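Local coordinates for protein ribonuclease H (Uncultured organism, PDB 4IBN) that probably cleaves the RNA strand of RNA-DNA hybrids endonucleolytically, leaving 5'-phosphomonoester ends, with magnesium as cofactor, at residues A21-L26 with R69-S74. Numbering follows the deposited sequence.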
loop_
_atom_site.group_PDB
_atom_site.type_symbol
_atom_site.label_atom_id
_atom_site.label_comp_id
_atom_site.label_asym_id
_atom_site.label_seq_id
_atom_site.Cartn_x
_atom_site.Cartn_y
_atom_site.Cartn_z
ATOM N N ALA A 21 1.154 1.182 -4.258
ATOM C CA ALA A 21 2.097 0.670 -3.288
ATOM C C ALA A 21 2.946 -0.452 -3.853
ATOM O O ALA A 21 2.518 -1.120 -4.719
ATOM C CB ALA A 21 1.362 0.199 -2.097
ATOM N N ASP A 22 4.174 -0.571 -3.361
ATOM C CA ASP A 22 5.065 -1.663 -3.723
ATOM C C ASP A 22 6.023 -1.954 -2.606
ATOM O O ASP A 22 6.118 -1.231 -1.710
ATOM C CB ASP A 22 5.848 -1.427 -5.006
ATOM C CG ASP A 22 6.505 -2.694 -5.515
ATOM O OD1 ASP A 22 5.853 -3.671 -5.617
ATOM O OD2 ASP A 22 7.691 -2.742 -5.715
ATOM N N GLU A 23 6.671 -3.094 -2.699
ATOM C CA GLU A 23 7.658 -3.473 -1.714
ATOM C C GLU A 23 8.820 -4.148 -2.394
ATOM O O GLU A 23 8.657 -4.660 -3.449
ATOM C CB GLU A 23 7.062 -4.408 -0.690
ATOM C CG GLU A 23 6.527 -5.722 -1.221
ATOM C CD GLU A 23 5.376 -5.513 -2.201
ATOM O OE1 GLU A 23 4.446 -4.815 -1.837
ATOM O OE2 GLU A 23 5.408 -6.011 -3.323
ATOM N N SER A 24 9.983 -4.087 -1.778
ATOM C CA SER A 24 11.077 -4.820 -2.308
ATOM C C SER A 24 12.110 -5.151 -1.244
ATOM O O SER A 24 12.345 -4.387 -0.357
ATOM C CB SER A 24 11.739 -4.011 -3.381
ATOM O OG SER A 24 12.683 -4.782 -4.045
ATOM N N CYS A 25 12.753 -6.291 -1.414
ATOM C CA CYS A 25 13.928 -6.635 -0.654
ATOM C C CYS A 25 15.126 -6.590 -1.590
ATOM O O CYS A 25 14.977 -6.726 -2.761
ATOM C CB CYS A 25 13.836 -8.032 -0.108
ATOM S SG CYS A 25 12.750 -8.193 1.292
ATOM N N LEU A 26 16.297 -6.382 -1.036
ATOM C CA LEU A 26 17.499 -6.358 -1.811
ATOM C C LEU A 26 18.468 -7.409 -1.359
ATOM O O LEU A 26 18.756 -7.480 -0.234
ATOM C CB LEU A 26 18.194 -5.032 -1.654
ATOM C CG LEU A 26 17.494 -3.749 -1.977
ATOM C CD1 LEU A 26 18.312 -2.652 -1.390
ATOM C CD2 LEU A 26 17.452 -3.620 -3.417
ATOM N N ARG A 69 6.255 -9.133 4.734
ATOM C CA ARG A 69 6.183 -8.162 5.788
ATOM C C ARG A 69 6.122 -6.740 5.209
ATOM O O ARG A 69 5.344 -5.939 5.607
ATOM C CB ARG A 69 7.415 -8.248 6.693
ATOM C CG ARG A 69 7.353 -9.171 7.880
ATOM C CD ARG A 69 8.522 -8.876 8.938
ATOM N NE ARG A 69 8.537 -7.523 9.467
ATOM C CZ ARG A 69 7.786 -7.105 10.462
ATOM N NH1 ARG A 69 6.976 -7.945 11.026
ATOM N NH2 ARG A 69 7.824 -5.873 10.870
ATOM N N MET A 70 6.990 -6.457 4.267
ATOM C CA MET A 70 7.025 -5.145 3.674
ATOM C C MET A 70 5.719 -4.778 2.905
ATOM O O MET A 70 5.306 -3.658 2.873
ATOM C CB MET A 70 8.314 -4.920 2.861
ATOM C CG MET A 70 9.561 -5.029 3.670
ATOM S SD MET A 70 9.523 -4.121 5.265
ATOM C CE MET A 70 9.524 -2.481 4.728
ATOM N N ALA A 71 5.126 -5.763 2.281
ATOM C CA ALA A 71 3.881 -5.531 1.620
ATOM C C ALA A 71 2.843 -5.095 2.657
ATOM O O ALA A 71 2.132 -4.188 2.431
ATOM C CB ALA A 71 3.442 -6.745 0.909
ATOM N N LEU A 72 2.823 -5.768 3.790
ATOM C CA LEU A 72 1.907 -5.374 4.851
ATOM C C LEU A 72 2.201 -3.971 5.399
ATOM O O LEU A 72 1.320 -3.223 5.646
ATOM C CB LEU A 72 1.786 -6.444 5.937
ATOM C CG LEU A 72 0.970 -7.653 5.577
ATOM C CD1 LEU A 72 1.306 -8.828 6.458
ATOM C CD2 LEU A 72 -0.452 -7.302 5.658
ATOM N N ARG A 73 3.466 -3.633 5.544
ATOM C CA ARG A 73 3.823 -2.301 5.978
ATOM C C ARG A 73 3.391 -1.232 4.997
ATOM O O ARG A 73 3.088 -0.143 5.392
ATOM C CB ARG A 73 5.298 -2.185 6.318
ATOM C CG ARG A 73 5.683 -3.220 7.312
ATOM C CD ARG A 73 6.635 -2.793 8.373
ATOM N NE ARG A 73 6.448 -1.438 8.835
ATOM C CZ ARG A 73 7.449 -0.726 9.289
ATOM N NH1 ARG A 73 8.629 -1.275 9.342
ATOM N NH2 ARG A 73 7.295 0.510 9.708
ATOM N N SER A 74 3.378 -1.569 3.715
ATOM C CA SER A 74 2.943 -0.609 2.737
ATOM C C SER A 74 1.505 -0.235 3.004
ATOM O O SER A 74 1.130 0.881 2.870
ATOM C CB SER A 74 3.165 -1.099 1.295
ATOM O OG SER A 74 2.192 -1.974 0.810
HETATM O O HOH W 1 2.293 -3.295 -1.800
#
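Glu23 and Ala71 meet where the central strand 16-25 of the RNase H fold runs beside helix 67-82, and they illustrate how a carboxylate can be seated on a helix. The Glu23 chain lies against the helix backbone: CG is 3.8 Å from Ala71 N, and OE1 comes within 3.5 Å of the methyl Ala71 CB. With CG set between backbone N and carbonyl carbon (chi1 61°) and a further bend at chi2, the chain folds along the helix. Two residues earlier on the same face, Ala21 CB packs 3.7 Å from Ser74 OG. The polar link is one water, which donates to Glu23 OE1 at 2.6 Å and to Ser74 OG at 2.9 Å. Were Glu23 an alanine, the water would probably lose an acceptor and a gap would open over the Ala71 methyl. Beyond the helix, Glu23 OE2 lies close to Asp96; with Asp22 and Asn159 these residues probably form the DEDN site, the glutamate following the aspartate on the strand as in type 2 enzymes, while Ala71 stands where type 1 enzymes carry theirs. Ser74 is itself held from within the helix, OG donating to Ala71 O at 2.7 Å with a C=O...donor angle of 136°.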